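Local structure of putative uncharacterized protein (Paracoccus denitrificans, 3DML) at residues R72-F76 / T77-V81. The protein is a periplasmic thiol-disulfide oxidoreductase of the thioredoxin fold that probably serves chemotrophic sulfur oxidation. Residues are numbered along the deposited sequence; the frame is centred on the assembly and turned at random.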
loop_
_atom_site.group_PDB
_atom_site.type_symbol
_atom_site.label_atom_id
_atom_site.label_comp_id
_atom_site.label_asym_id
_atom_site.label_seq_id
_atom_site.Cartn_x
_atom_site.Cartn_y
_atom_site.Cartn_z
ATOM N N ARG A 72 0.967 -10.551 -8.866
ATOM C CA ARG A 72 0.990 -11.821 -8.173
ATOM C C ARG A 72 0.049 -11.699 -6.981
ATOM O O ARG A 72 -0.331 -10.581 -6.625
ATOM C CB ARG A 72 2.419 -12.181 -7.738
ATOM C CG ARG A 72 3.148 -11.107 -6.949
ATOM C CD ARG A 72 4.552 -11.639 -6.589
ATOM N NE ARG A 72 5.367 -10.659 -5.879
ATOM C CZ ARG A 72 5.548 -10.636 -4.559
ATOM N NH1 ARG A 72 4.934 -11.515 -3.764
ATOM N NH2 ARG A 72 6.330 -9.705 -4.029
ATOM N N PRO A 73 -0.365 -12.843 -6.392
ATOM C CA PRO A 73 -1.285 -12.765 -5.256
ATOM C C PRO A 73 -0.700 -12.010 -4.059
ATOM O O PRO A 73 0.524 -11.862 -3.937
ATOM C CB PRO A 73 -1.534 -14.227 -4.875
ATOM C CG PRO A 73 -0.712 -15.075 -5.760
ATOM C CD PRO A 73 -0.124 -14.231 -6.842
ATOM N N VAL A 74 -1.575 -11.500 -3.206
ATOM C CA VAL A 74 -1.115 -10.938 -1.926
ATOM C C VAL A 74 -1.033 -12.090 -0.921
ATOM O O VAL A 74 -2.039 -12.753 -0.664
ATOM C CB VAL A 74 -2.081 -9.878 -1.381
ATOM C CG1 VAL A 74 -1.619 -9.381 -0.008
ATOM C CG2 VAL A 74 -2.150 -8.720 -2.364
ATOM N N THR A 75 0.150 -12.314 -0.349
ATOM C CA THR A 75 0.345 -13.460 0.521
ATOM C C THR A 75 0.824 -13.060 1.928
ATOM O O THR A 75 0.995 -13.936 2.808
ATOM C CB THR A 75 1.342 -14.435 -0.117
ATOM O OG1 THR A 75 2.531 -13.718 -0.467
ATOM C CG2 THR A 75 0.740 -15.042 -1.411
ATOM N N PHE A 76 1.006 -11.757 2.147
ATOM C CA PHE A 76 1.586 -11.248 3.382
ATOM C C PHE A 76 0.815 -10.000 3.724
ATOM O O PHE A 76 0.425 -9.272 2.829
ATOM C CB PHE A 76 3.074 -10.889 3.201
ATOM C CG PHE A 76 3.757 -10.507 4.489
ATOM C CD1 PHE A 76 4.372 -11.484 5.277
ATOM C CD2 PHE A 76 3.782 -9.175 4.911
ATOM C CE1 PHE A 76 5.006 -11.115 6.494
ATOM C CE2 PHE A 76 4.411 -8.803 6.117
ATOM C CZ PHE A 76 5.002 -9.775 6.906
ATOM N N THR A 77 0.517 -9.793 5.002
ATOM C CA THR A 77 -0.043 -8.508 5.435
ATOM C C THR A 77 0.845 -7.867 6.521
ATOM O O THR A 77 1.340 -8.574 7.399
ATOM C CB THR A 77 -1.468 -8.658 6.004
ATOM O OG1 THR A 77 -1.441 -9.526 7.137
ATOM C CG2 THR A 77 -2.431 -9.228 4.954
ATOM N N PRO A 78 1.044 -6.532 6.467
ATOM C CA PRO A 78 0.511 -5.619 5.452
ATOM C C PRO A 78 1.301 -5.707 4.150
ATOM O O PRO A 78 2.527 -5.877 4.163
ATOM C CB PRO A 78 0.702 -4.228 6.085
ATOM C CG PRO A 78 1.893 -4.404 6.996
ATOM C CD PRO A 78 1.911 -5.836 7.447
ATOM N N THR A 79 0.600 -5.603 3.029
ATOM C CA THR A 79 1.275 -5.416 1.737
ATOM C C THR A 79 0.726 -4.131 1.143
ATOM O O THR A 79 -0.486 -3.901 1.178
ATOM C CB THR A 79 1.000 -6.598 0.774
ATOM O OG1 THR A 79 1.674 -7.766 1.259
ATOM C CG2 THR A 79 1.505 -6.299 -0.656
ATOM N N PHE A 80 1.597 -3.317 0.573
ATOM C CA PHE A 80 1.171 -2.067 -0.039
ATOM C C PHE A 80 1.447 -2.159 -1.524
ATOM O O PHE A 80 2.600 -2.292 -1.910
ATOM C CB PHE A 80 1.947 -0.889 0.548
ATOM C CG PHE A 80 1.837 -0.786 2.053
ATOM C CD1 PHE A 80 0.802 -0.035 2.626
ATOM C CD2 PHE A 80 2.752 -1.444 2.877
ATOM C CE1 PHE A 80 0.686 0.079 4.015
ATOM C CE2 PHE A 80 2.652 -1.357 4.286
ATOM C CZ PHE A 80 1.606 -0.590 4.849
ATOM N N VAL A 81 0.401 -2.125 -2.343
ATOM C CA VAL A 81 0.600 -2.262 -3.776
ATOM C C VAL A 81 0.367 -0.910 -4.445
ATOM O O VAL A 81 -0.713 -0.322 -4.325
ATOM C CB VAL A 81 -0.336 -3.312 -4.415
ATOM C CG1 VAL A 81 -0.058 -3.402 -5.920
ATOM C CG2 VAL A 81 -0.133 -4.685 -3.758
HETATM O O HOH W 1 2.044 -9.946 -0.505
#
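Phe76 turns its ring forward along the chain, CG anti to the backbone N (chi1 -173°), so that it lies beside the two residues that follow. Its CE2 comes to 3.3 Å from Thr77 O and to 4.1 Å from Pro78 CD; Pro78 O meets the ring at its edge, in plane, 3.6 Å from CD2. On Thr77 the methyl CG2 rests 3.6 Å from Phe76 C, against the carbonyl group that Thr79 also grips. Thr79 OG1, set beside its own backbone N (chi1 -70°), reaches back across the turn and donates a short hydrogen bond of 2.5 Å to Phe76 O, from about 45° above the carbonyl plane. The same oxygen accepts from a water 2.8 Å away, which in turn accepts from Thr75 N. Threonine suits this place because its CB packs 3.9 Å from Val74 CG1, the two side chains running past one another and pointing opposite ways, while the hydroxyl on that carbon makes the bonds. Replaced by an alanine, Thr79 would lose this hydroxyl, which is likely to leave Phe76 O without this donor and the water without its acceptor. The peptide bond between Thr77 and Pro78 is cis, as expected of the cis-proline loop of thioredoxins, which faces the CxxC motif, and Thr77, its hydroxyl bonded to Gln27, touches Cys30 and Cys33. One side-chain hydroxyl and one water thus tie the approach to the cis-proline to the start of strand 79-84, beside the redox cysteines.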